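Local coordinates for conserved hypothetical protein BatB (Bacteroides thetaiotaomicron, PDB 3IBS) that is of unknown function but contributes the magnesium-binding von Willebrand factor type A domain of a probably membrane-anchored protein, a fold often used to bind protein partners, at residues A17-N22 with I118-N123; I56-D61 with Q90-G95; G127-A132 with Q182-D187; S143-G148 with V193-S198; G148-A153 with L176-C181. All blocks are in the same frame, centred on the assembly; numbering follows the deposited sequence.

Interaction 1: residues A17-N22 with I118-N123; sequences ALDISN and ITDGEN. With MG (magnesium ion), chain I.
Leu18 and Ile118 pair in parallel just where their strands run out into loops, a worked example of how a Rossmann-like sheet places its binding site at the carboxyl ends of its strands. Two backbone bonds hold the register: Ile118 N gives to Ala17 O, and Asp19 N gives to Ile118 O at 3.0 Å.

The side-chain bonds converge on Asp19. Its CG lies anti to the backbone N (chi1 -168°), which carries the carboxylate forward between the two loops. Thr119 OG1 donates to the anti lone pair of Asp19 OD2 at 2.6 Å and itself accepts from Gly121 N in an ST turn. Asp19 OD1 takes Ser21 N in an Asx turn and Ser21 OG, at 2.7 Å, on its syn side. Were an alanine here, Ser21 and Thr119 would probably lose the carboxylate they share, and a metal-bound water one of its two acceptors.

The magnesium ion is bound by Ser21 OG at 2.2 Å, by Ser23 and by four waters. One of these waters donates to both Asp19 OD2 and Asp120 OD1, two carboxylate oxygens 3.8 Å apart whose repulsion it and the cation probably ease. Asp120 OD2 turns instead to Ser23 and Arg33.

Apolar contact is slight, Leu18 CD1 meeting Ile118 CB at 4.0 Å. Helix 33-46 covers both residues, while strands 52-58 and 140-147 flank the pair within the sheet.

Interaction 2: residues I56-D61 with Q90-G95; sequences IVFAGD and QGTAIG
Phe58 reaches across from the end of its strand to the turn that starts helix 94-102, and its ring can be followed atom by atom. CB leaves the backbone toward that turn, with CG held between the backbone N and the carbonyl carbon (chi1 71°). CG comes to 4.1 Å from Ala93 O, and CD1 lies 3.8 Å from Ala93 N, an oblique approach. Farther out, CE1 and CZ both meet Ile94 CG1, CE1 at 3.7 Å. Ile94 CA stands above one face, displaced toward the rim, whereas Thr92 CG2 comes in at the edge, 4.2 Å from CE1. With an alanine here, Ile94 CG1 and Thr92 CG2 would probably lose the ring they pack against, and a gap would open between strand and helix start.

The backbones are tied beside the ring: Ala93 N, at the N-cap position, donates to Ala59 O at 2.8 Å. Gly60 lets the loops come this close: its CA lies 3.3 Å from Gln90 O in a CA-H...O contact, and a CB there would strike that oxygen. Gln90 and Thr92 turn their polar ends elsewhere, to Asn22 N and Glu122 O respectively.

The placing of Thr92, its side chain about 4 Å from the magnesium ion but not a ligand of it, is consistent with a metal ion-dependent adhesion site (MIDAS), in which a second loop brings a threonine beside the DxSxS loop.

Interaction 3: residues G127-A132 with Q182-D187; sequences GAVEAA and QEIAKD
Val129 and Ile184 mark the nearest backbone approach, 4.8 Å between their CA atoms, of two short helical segments running almost the same way. The axes of 128-132 and 182-187 come within 8.2 Å of each other and cross at only -17°. Such closeness illustrates a general rule, that alanines on a facing surface let helices draw together.

No hydrogen bond joins the segments, and the contact is mainly apolar. Ile184 is its middle: with its chain extended through CG1 (chi2 162°), CD1 reaches Ala128 CB at 3.7 Å, and CG2 meets Ala132 CB at 3.9 Å. Ala132 CB also comes near Ile184 O. Val129 divides its two methyls. Val129 CG2 rests on Glu183 CB and lies 4.0 Å from Ile184 CG1, while Val129 CG1 approaches the carboxylate of Asp187, 3.0 Å from OD2, a tight fit. Toward Glu183 and Asp187 the contact turns polar, with Val129 between them and the apolar side of the alanines and Ile184.

That apolar side continues inward. Ala128 meets Ile94 and Ile184 meets Ile98 of helix 94-102, while Ile184 also reaches Val144 of strand 140-147, placing the helix pair over that part of the sheet.

Interaction 4: residues S143-G148 with V193-S198; sequences SVLGVG and VRVDNS
Leu145 pairs with Val193 and Gly146 with Arg194, which makes the segments a plain case of parallel strand pairing with a marked twist, their directions differing by 35°. Three backbone hydrogen bonds carry it. Val193 N gives to Val144 O, Gly146 N to Val193 O at 2.8 Å, and Val195 N to Gly146 O at 2.7 Å, this last with an N-H...O angle of 180°. The CA-H groups add to them, Leu145 CA lying 3.2 Å from Val193 O.

Apolar contacts gather on the face of Leu145. Its side chain lies alongside that of Val193, with CD1 3.7 Å from Val193 CG1, the methyl that sits between backbone N and carbonyl carbon (chi1 58°). Leu145 CB meets Val195 CG2 at 3.8 Å. Leu40 of helix 33-46 covers Leu145 and Val195 on this side.

Polar contact lies on the other face, where Gly146 has no side chain and Arg194 CG passes its carbonyl oxygen at 3.7 Å. The arginine chain runs extended as far as NE, and NE and NH2 both reach Gly148 O in weak bonds, NH2 at 3.3 Å, the oxygen lying oblique to the guanidinium. Glu178 and Pro150 also touch Arg194.

Strand 191-195 lies at one edge of the chain's central sheet, and its union with 140-147 completes one side of the open, helix-flanked Rossmann-like fold of von Willebrand factor type A domains.

Interaction 5: residues G148-A153 with L176-C181; sequences GMPEGA and LNEGMC
Leu176 packs tightly against the backbone of Gly148. Its CB already lies 3.6 Å from Gly148 O, and with CG anti to the backbone N (chi1 164°) CD2 comes to 3.3 Å from the same oxygen. One hydrogen bond joins the segments, Leu176 N to Met149 O at 3.2 Å. It is straight at the hydrogen, but the donor sits well above the carbonyl plane. Gly152 N, closing the type I turn from Met149 to Gly152, reaches the same oxygen from the opposite face, and the two donors grip it between them.

Pro150 begins the looser side. Its CD lies alongside Leu176 CD2 at 4.2 Å, its CA makes a CA-H...O contact with Leu176 O, and CG is only brushed by Glu178 OE1 at 3.8 Å. Glu178 sends its other oxygen to Tyr192. A water spans the remaining distance, donating to Pro150 O at 2.9 Å and to Leu176 O at 3.2 Å. Beyond, Arg165 of the second subunit bonds the carbonyls of Glu151 and Gly152.

The loop thus meets the start of helix 178-187 through backbone carbonyls and a leucine, which suggests that the join rests mainly on backbone polarity and close fit, without a charge pair.

Overall arrangement
From the N terminus, strand 13-19 is the first to be used, and interaction 1 closes a long loop by joining it to strand 113-119. Interaction 2 lies wholly within that loop and ties strand 52-58 to the start of helix 94-102; the two contacts meet beside the metal. After interaction 1 has closed, interaction 3 opens on helix 128-136 and interaction 4 on strand 140-147, and these two cross, since helix 178-187 returns before strand 191-195. Interaction 5 is contained in both, shares Gly148 with interaction 4, and touches interaction 1 through Asp120 and Asn177. Together they link central sheet, helical layer and metal-site loops.

Interaction 1: residues A17-N22 with I118-N123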
# COMPACT_ATOMS: atom_id res chain seq x y z
N ALA A 17 14.60 -6.48 22.46
CA ALA A 17 15.23 -6.92 21.23
C ALA A 17 14.29 -6.49 20.11
O ALA A 17 13.23 -7.05 19.94
CB ALA A 17 15.42 -8.45 21.24
N LEU A 18 14.67 -5.45 19.39
CA LEU A 18 13.77 -4.81 18.45
C LEU A 18 14.12 -5.18 17.00
O LEU A 18 15.23 -4.94 16.53
CB LEU A 18 13.81 -3.29 18.65
CG LEU A 18 13.06 -2.39 17.66
CD1 LEU A 18 11.54 -2.70 17.64
CD2 LEU A 18 13.31 -0.90 18.02
N ASP A 19 13.14 -5.73 16.31
CA ASP A 19 13.20 -5.99 14.88
C ASP A 19 13.29 -4.65 14.14
O ASP A 19 12.40 -3.82 14.28
CB ASP A 19 11.92 -6.75 14.45
CG ASP A 19 12.00 -7.33 13.04
OD1 ASP A 19 12.66 -6.71 12.17
OD2 ASP A 19 11.39 -8.40 12.79
N ILE A 20 14.38 -4.44 13.39
CA ILE A 20 14.51 -3.27 12.52
C ILE A 20 14.64 -3.65 11.02
O ILE A 20 15.16 -2.87 10.21
CB ILE A 20 15.66 -2.33 12.96
CG1 ILE A 20 17.04 -2.99 12.81
CG2 ILE A 20 15.38 -1.79 14.39
CD1 ILE A 20 18.26 -1.97 12.75
N SER A 21 14.19 -4.84 10.65
CA SER A 21 14.15 -5.22 9.23
C SER A 21 13.14 -4.33 8.46
O SER A 21 12.32 -3.64 9.09
CB SER A 21 13.80 -6.69 9.06
OG SER A 21 12.48 -6.96 9.46
N ASN A 22 13.23 -4.36 7.13
CA ASN A 22 12.41 -3.52 6.24
C ASN A 22 10.91 -3.65 6.47
O ASN A 22 10.18 -2.67 6.35
CB ASN A 22 12.72 -3.84 4.75
CG ASN A 22 14.15 -3.47 4.38
OD1 ASN A 22 14.71 -2.53 4.94
ND2 ASN A 22 14.73 -4.20 3.43
N ILE A 118 10.30 -7.46 20.16
CA ILE A 118 9.27 -6.71 19.44
C ILE A 118 9.45 -6.88 17.93
O ILE A 118 10.45 -6.43 17.36
CB ILE A 118 9.31 -5.22 19.80
CG1 ILE A 118 9.22 -5.07 21.33
CG2 ILE A 118 8.18 -4.49 19.10
CD1 ILE A 118 9.39 -3.56 21.88
N THR A 119 8.49 -7.54 17.28
CA THR A 119 8.73 -8.01 15.91
C THR A 119 7.41 -8.32 15.19
O THR A 119 6.38 -8.46 15.83
CB THR A 119 9.65 -9.29 15.92
OG1 THR A 119 9.97 -9.71 14.58
CG2 THR A 119 8.97 -10.45 16.70
N ASP A 120 7.44 -8.43 13.86
CA ASP A 120 6.30 -9.04 13.16
C ASP A 120 6.47 -10.57 13.05
O ASP A 120 5.59 -11.26 12.51
CB ASP A 120 6.08 -8.37 11.80
CG ASP A 120 7.33 -8.36 10.95
OD1 ASP A 120 8.12 -9.34 11.05
OD2 ASP A 120 7.55 -7.37 10.21
N GLY A 121 7.60 -11.10 13.57
CA GLY A 121 7.84 -12.57 13.62
C GLY A 121 7.84 -13.26 12.25
O GLY A 121 7.66 -14.50 12.14
N GLU A 122 8.10 -12.47 11.21
CA GLU A 122 7.93 -12.92 9.85
C GLU A 122 9.18 -13.57 9.25
O GLU A 122 10.27 -13.00 9.32
CB GLU A 122 7.49 -11.76 8.96
CG GLU A 122 7.28 -12.17 7.52
CD GLU A 122 6.71 -11.05 6.67
OE1 GLU A 122 7.29 -9.93 6.66
OE2 GLU A 122 5.71 -11.30 6.01
N ASN A 123 8.98 -14.73 8.62
CA ASN A 123 10.05 -15.44 7.92
C ASN A 123 11.30 -15.73 8.79
O ASN A 123 12.44 -15.61 8.31
CB ASN A 123 10.49 -14.69 6.65
CG ASN A 123 9.42 -14.68 5.57
OD1 ASN A 123 8.60 -15.59 5.49
ND2 ASN A 123 9.43 -13.64 4.74
MG MG I . 11.12 -8.33 8.49
O HOH W 1 10.57 -9.04 10.29
O HOH W 2 9.89 -9.71 7.54
O HOH W 3 11.68 -7.52 6.66
O HOH W 4 12.76 -9.63 8.33

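Interaction 2: residues I56-D61 with Q90-G95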
# COMPACT_ATOMS: atom_id res chain seq x y z
N ILE A 56 18.76 -4.20 22.02
CA ILE A 56 19.41 -4.87 20.90
C ILE A 56 18.54 -4.59 19.70
O ILE A 56 17.32 -4.58 19.84
CB ILE A 56 19.44 -6.38 21.16
CG1 ILE A 56 20.53 -6.71 22.19
CG2 ILE A 56 19.62 -7.19 19.87
CD1 ILE A 56 20.29 -8.00 22.91
N VAL A 57 19.15 -4.31 18.55
CA VAL A 57 18.40 -4.22 17.31
C VAL A 57 18.80 -5.41 16.43
O VAL A 57 19.93 -5.91 16.54
CB VAL A 57 18.58 -2.84 16.60
CG1 VAL A 57 17.93 -1.71 17.41
CG2 VAL A 57 20.08 -2.52 16.38
N PHE A 58 17.86 -5.92 15.63
CA PHE A 58 18.19 -7.05 14.76
C PHE A 58 17.46 -7.00 13.44
O PHE A 58 16.34 -6.46 13.31
CB PHE A 58 17.95 -8.40 15.47
CG PHE A 58 16.48 -8.74 15.68
CD1 PHE A 58 15.76 -9.45 14.70
CD2 PHE A 58 15.83 -8.37 16.86
CE1 PHE A 58 14.42 -9.78 14.90
CE2 PHE A 58 14.50 -8.69 17.07
CZ PHE A 58 13.77 -9.39 16.10
N ALA A 59 18.12 -7.58 12.44
CA ALA A 59 17.45 -7.96 11.23
C ALA A 59 18.09 -9.29 10.84
O ALA A 59 17.84 -10.29 11.50
CB ALA A 59 17.61 -6.85 10.15
N GLY A 60 18.93 -9.31 9.81
CA GLY A 60 19.72 -10.51 9.49
C GLY A 60 20.81 -10.82 10.50
O GLY A 60 21.20 -11.98 10.67
N ASP A 61 21.32 -9.78 11.17
CA ASP A 61 22.22 -9.90 12.32
C ASP A 61 21.59 -9.18 13.51
O ASP A 61 20.60 -8.45 13.34
CB ASP A 61 23.58 -9.22 12.02
CG ASP A 61 24.37 -9.92 10.89
OD1 ASP A 61 24.39 -11.18 10.83
OD2 ASP A 61 24.97 -9.21 10.05
N GLN A 90 19.63 -8.41 5.59
CA GLN A 90 18.22 -8.62 5.91
C GLN A 90 17.97 -10.03 6.47
O GLN A 90 18.80 -10.92 6.34
CB GLN A 90 17.31 -8.21 4.73
CG GLN A 90 17.29 -6.66 4.50
CD GLN A 90 16.92 -5.87 5.80
OE1 GLN A 90 15.78 -5.94 6.27
NE2 GLN A 90 17.90 -5.13 6.36
N GLY A 91 16.84 -10.19 7.15
CA GLY A 91 16.49 -11.46 7.80
C GLY A 91 15.73 -11.15 9.07
O GLY A 91 15.44 -9.98 9.37
N THR A 92 15.41 -12.19 9.83
CA THR A 92 14.63 -12.05 11.05
C THR A 92 15.30 -12.91 12.12
O THR A 92 14.74 -13.93 12.55
CB THR A 92 13.15 -12.49 10.85
OG1 THR A 92 12.63 -11.87 9.67
CG2 THR A 92 12.27 -12.08 12.07
N ALA A 93 16.48 -12.48 12.56
CA ALA A 93 17.32 -13.30 13.44
C ALA A 93 16.97 -13.16 14.92
O ALA A 93 17.77 -12.66 15.72
CB ALA A 93 18.82 -12.99 13.19
N ILE A 94 15.75 -13.59 15.27
CA ILE A 94 15.24 -13.49 16.63
C ILE A 94 16.08 -14.32 17.63
O ILE A 94 16.34 -13.87 18.75
CB ILE A 94 13.72 -13.89 16.73
CG1 ILE A 94 12.83 -12.95 15.90
CG2 ILE A 94 13.25 -13.86 18.21
CD1 ILE A 94 11.41 -13.52 15.64
N GLY A 95 16.48 -15.53 17.23
CA GLY A 95 17.34 -16.39 18.05
C GLY A 95 18.67 -15.76 18.43
O GLY A 95 19.04 -15.73 19.61

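Interaction 3: residues G127-A132 with Q182-D187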
# COMPACT_ATOMS: atom_id res chain seq x y z
N GLY A 127 15.49 -21.37 15.37
CA GLY A 127 16.42 -21.05 16.43
C GLY A 127 15.79 -20.24 17.56
O GLY A 127 16.19 -20.36 18.72
N ALA A 128 14.79 -19.42 17.24
CA ALA A 128 14.20 -18.52 18.24
C ALA A 128 13.59 -19.26 19.44
O ALA A 128 13.76 -18.84 20.57
CB ALA A 128 13.16 -17.59 17.62
N VAL A 129 12.86 -20.33 19.17
CA VAL A 129 12.17 -21.06 20.23
C VAL A 129 13.18 -21.77 21.17
O VAL A 129 13.01 -21.76 22.40
CB VAL A 129 11.13 -22.04 19.61
CG1 VAL A 129 10.62 -22.99 20.61
CG2 VAL A 129 9.97 -21.26 18.92
N GLU A 130 14.22 -22.37 20.58
CA GLU A 130 15.32 -22.97 21.34
C GLU A 130 16.05 -21.90 22.16
O GLU A 130 16.34 -22.10 23.34
CB GLU A 130 16.32 -23.63 20.39
CG GLU A 130 15.72 -24.75 19.47
CD GLU A 130 15.33 -24.28 18.04
OE1 GLU A 130 14.59 -23.24 17.87
OE2 GLU A 130 15.77 -24.99 17.09
N ALA A 131 16.33 -20.76 21.53
CA ALA A 131 16.96 -19.65 22.22
C ALA A 131 16.12 -19.18 23.42
O ALA A 131 16.66 -18.90 24.50
CB ALA A 131 17.21 -18.49 21.26
N ALA A 132 14.81 -19.10 23.24
CA ALA A 132 13.90 -18.64 24.30
C ALA A 132 13.83 -19.64 25.45
O ALA A 132 13.78 -19.25 26.62
CB ALA A 132 12.50 -18.35 23.76
N GLN A 182 3.90 -16.42 19.40
CA GLN A 182 3.32 -17.14 20.53
C GLN A 182 4.17 -18.31 21.02
O GLN A 182 4.28 -18.49 22.22
CB GLN A 182 1.89 -17.58 20.24
CG GLN A 182 0.89 -16.41 20.23
CD GLN A 182 -0.44 -16.80 19.60
OE1 GLN A 182 -0.49 -17.56 18.64
NE2 GLN A 182 -1.52 -16.26 20.13
N GLU A 183 4.77 -19.07 20.10
CA GLU A 183 5.63 -20.21 20.46
C GLU A 183 6.84 -19.71 21.26
O GLU A 183 7.23 -20.34 22.27
CB GLU A 183 6.13 -20.95 19.22
CG GLU A 183 5.04 -21.74 18.46
CD GLU A 183 5.57 -22.51 17.25
OE1 GLU A 183 6.80 -22.60 17.07
OE2 GLU A 183 4.75 -23.06 16.48
N ILE A 184 7.42 -18.60 20.78
CA ILE A 184 8.61 -18.02 21.40
C ILE A 184 8.28 -17.60 22.84
O ILE A 184 9.03 -17.91 23.76
CB ILE A 184 9.18 -16.82 20.59
CG1 ILE A 184 9.60 -17.30 19.19
CG2 ILE A 184 10.37 -16.13 21.34
CD1 ILE A 184 9.78 -16.19 18.14
N ALA A 185 7.16 -16.89 23.02
CA ALA A 185 6.78 -16.40 24.35
C ALA A 185 6.42 -17.54 25.30
O ALA A 185 6.73 -17.48 26.49
CB ALA A 185 5.62 -15.43 24.24
N LYS A 186 5.71 -18.55 24.78
CA LYS A 186 5.36 -19.70 25.61
C LYS A 186 6.59 -20.41 26.19
O LYS A 186 6.71 -20.58 27.41
CB LYS A 186 4.46 -20.69 24.87
CG LYS A 186 3.91 -21.79 25.84
CD LYS A 186 2.85 -22.63 25.20
CE LYS A 186 2.37 -23.74 26.13
NZ LYS A 186 1.44 -24.66 25.43
N ASP A 187 7.50 -20.82 25.31
CA ASP A 187 8.70 -21.53 25.71
C ASP A 187 9.66 -20.64 26.49
O ASP A 187 10.45 -21.13 27.29
CB ASP A 187 9.39 -22.14 24.49
CG ASP A 187 8.60 -23.30 23.88
OD1 ASP A 187 7.42 -23.55 24.27
OD2 ASP A 187 9.16 -23.97 23.00

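Interaction 4: residues S143-G148 with V193-S198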
# COMPACT_ATOMS: atom_id res chain seq x y z
N SER A 143 9.35 -12.43 26.59
CA SER A 143 8.05 -11.99 26.08
C SER A 143 8.15 -11.50 24.65
O SER A 143 9.22 -11.10 24.21
CB SER A 143 7.42 -10.89 26.97
OG SER A 143 7.04 -11.42 28.23
N VAL A 144 7.01 -11.53 23.93
CA VAL A 144 6.97 -11.09 22.53
C VAL A 144 5.77 -10.18 22.29
O VAL A 144 4.63 -10.53 22.64
CB VAL A 144 6.91 -12.28 21.53
CG1 VAL A 144 6.97 -11.79 20.08
CG2 VAL A 144 8.05 -13.27 21.79
N LEU A 145 6.05 -9.01 21.72
CA LEU A 145 5.04 -8.05 21.32
C LEU A 145 5.00 -8.11 19.82
O LEU A 145 5.99 -7.80 19.13
CB LEU A 145 5.43 -6.64 21.80
CG LEU A 145 5.20 -6.24 23.27
CD1 LEU A 145 5.44 -7.34 24.28
CD2 LEU A 145 5.99 -4.95 23.65
N GLY A 146 3.86 -8.56 19.31
CA GLY A 146 3.73 -8.82 17.88
C GLY A 146 3.14 -7.58 17.25
O GLY A 146 2.06 -7.15 17.64
N VAL A 147 3.85 -7.00 16.29
CA VAL A 147 3.39 -5.78 15.65
C VAL A 147 2.94 -6.08 14.24
O VAL A 147 3.60 -6.84 13.52
CB VAL A 147 4.50 -4.70 15.61
CG1 VAL A 147 3.91 -3.30 15.71
CG2 VAL A 147 5.49 -4.93 16.71
N GLY A 148 1.83 -5.48 13.83
CA GLY A 148 1.38 -5.55 12.45
C GLY A 148 0.09 -6.34 12.31
O GLY A 148 -0.41 -6.88 13.29
N VAL A 193 1.65 -10.49 23.36
CA VAL A 193 0.58 -9.53 23.15
C VAL A 193 0.73 -8.92 21.77
O VAL A 193 1.87 -8.68 21.29
CB VAL A 193 0.47 -8.48 24.30
CG1 VAL A 193 1.78 -7.69 24.49
CG2 VAL A 193 -0.75 -7.52 24.10
N ARG A 194 -0.41 -8.72 21.11
CA ARG A 194 -0.42 -8.05 19.83
C ARG A 194 -0.44 -6.55 20.04
O ARG A 194 -1.21 -6.02 20.86
CB ARG A 194 -1.61 -8.49 18.98
CG ARG A 194 -1.53 -8.01 17.52
CD ARG A 194 -2.81 -8.32 16.80
NE ARG A 194 -2.86 -7.78 15.44
CZ ARG A 194 -3.65 -6.78 15.04
NH1 ARG A 194 -4.45 -6.16 15.90
NH2 ARG A 194 -3.62 -6.38 13.77
N VAL A 195 0.40 -5.86 19.30
CA VAL A 195 0.43 -4.43 19.37
C VAL A 195 -0.61 -3.93 18.34
O VAL A 195 -0.60 -4.37 17.19
CB VAL A 195 1.84 -3.88 19.08
CG1 VAL A 195 1.85 -2.36 19.02
CG2 VAL A 195 2.84 -4.37 20.14
N ASP A 196 -1.54 -3.09 18.77
CA ASP A 196 -2.42 -2.36 17.85
C ASP A 196 -2.29 -0.84 18.13
O ASP A 196 -1.30 -0.40 18.71
CB ASP A 196 -3.86 -2.85 17.96
CG ASP A 196 -4.43 -2.71 19.37
OD1 ASP A 196 -3.94 -1.86 20.15
OD2 ASP A 196 -5.38 -3.46 19.69
N ASN A 197 -3.28 -0.05 17.73
CA ASN A 197 -3.17 1.41 17.87
C ASN A 197 -3.37 1.98 19.28
O ASN A 197 -2.99 3.11 19.56
CB ASN A 197 -4.04 2.13 16.83
CG ASN A 197 -3.51 1.95 15.42
OD1 ASN A 197 -2.32 2.15 15.15
ND2 ASN A 197 -4.39 1.56 14.50
N SER A 198 -3.95 1.17 20.17
CA SER A 198 -4.14 1.59 21.55
C SER A 198 -2.85 1.42 22.37
O SER A 198 -1.81 0.95 21.85
CB SER A 198 -5.27 0.77 22.18
OG SER A 198 -4.86 -0.57 22.41

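Interaction 5: residues G148-A153 with L176-C181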
# COMPACT_ATOMS: atom_id res chain seq x y z
N GLY A 148 1.83 -5.48 13.83
CA GLY A 148 1.38 -5.55 12.45
C GLY A 148 0.09 -6.34 12.31
O GLY A 148 -0.41 -6.88 13.29
N MSE A 149 -0.46 -6.38 11.10
CA MSE A 149 -1.69 -7.12 10.88
C MSE A 149 -1.34 -8.48 10.27
O MSE A 149 -0.56 -8.55 9.31
CB MSE A 149 -2.65 -6.35 9.95
CG MSE A 149 -3.19 -5.00 10.46
SE MSE A 149 -4.13 -4.08 8.97
CE MSE A 149 -4.49 -2.33 9.79
N PRO A 150 -1.91 -9.55 10.82
CA PRO A 150 -1.80 -10.91 10.24
C PRO A 150 -2.25 -10.96 8.76
O PRO A 150 -1.72 -11.76 7.99
CB PRO A 150 -2.77 -11.75 11.10
CG PRO A 150 -2.91 -10.98 12.38
CD PRO A 150 -2.77 -9.54 12.03
N GLU A 151 -3.21 -10.10 8.40
CA GLU A 151 -3.80 -10.03 7.06
C GLU A 151 -2.87 -9.36 6.02
O GLU A 151 -3.16 -9.43 4.83
CB GLU A 151 -5.18 -9.32 7.09
CG GLU A 151 -6.21 -9.82 8.16
CD GLU A 151 -5.97 -9.28 9.60
OE1 GLU A 151 -5.08 -8.43 9.83
OE2 GLU A 151 -6.69 -9.71 10.53
N GLY A 152 -1.79 -8.71 6.46
CA GLY A 152 -0.75 -8.25 5.53
C GLY A 152 -0.78 -6.76 5.17
O GLY A 152 -1.85 -6.14 5.09
N ALA A 153 0.39 -6.19 4.93
CA ALA A 153 0.47 -4.79 4.49
C ALA A 153 1.62 -4.59 3.50
O ALA A 153 2.61 -5.29 3.55
CB ALA A 153 0.62 -3.88 5.68
N LEU A 176 2.11 -10.03 10.11
CA LEU A 176 2.47 -10.49 11.45
C LEU A 176 2.27 -12.01 11.49
O LEU A 176 1.24 -12.50 11.07
CB LEU A 176 1.58 -9.83 12.50
CG LEU A 176 1.53 -10.43 13.91
CD1 LEU A 176 2.91 -10.31 14.66
CD2 LEU A 176 0.42 -9.72 14.72
N ASN A 177 3.26 -12.74 12.01
CA ASN A 177 3.09 -14.18 12.25
C ASN A 177 2.88 -14.35 13.73
O ASN A 177 3.84 -14.48 14.51
CB ASN A 177 4.31 -14.97 11.75
CG ASN A 177 4.11 -16.49 11.85
OD1 ASN A 177 3.38 -16.99 12.70
ND2 ASN A 177 4.80 -17.22 10.98
N GLU A 178 1.61 -14.37 14.11
CA GLU A 178 1.19 -14.47 15.50
C GLU A 178 1.63 -15.82 16.08
O GLU A 178 2.09 -15.91 17.22
CB GLU A 178 -0.32 -14.33 15.53
CG GLU A 178 -0.93 -13.93 16.84
CD GLU A 178 -1.90 -12.73 16.67
OE1 GLU A 178 -2.80 -12.76 15.78
OE2 GLU A 178 -1.75 -11.75 17.42
N GLY A 179 1.50 -16.88 15.28
CA GLY A 179 1.83 -18.23 15.73
C GLY A 179 3.28 -18.34 16.19
O GLY A 179 3.57 -18.91 17.25
N MSE A 180 4.19 -17.81 15.38
CA MSE A 180 5.61 -17.85 15.71
C MSE A 180 5.91 -17.04 16.97
O MSE A 180 6.65 -17.51 17.84
CB MSE A 180 6.48 -17.35 14.54
CG MSE A 180 7.96 -17.26 14.88
SE MSE A 180 8.84 -19.02 15.10
CE MSE A 180 9.34 -19.31 13.22
N CYS A 181 5.32 -15.84 17.07
CA CYS A 181 5.51 -15.00 18.25
C CYS A 181 5.02 -15.73 19.52
O CYS A 181 5.68 -15.67 20.56
CB CYS A 181 4.76 -13.66 18.12
SG CYS A 181 5.39 -12.58 16.84
O HOH W 5 -0.67 -14.19 9.13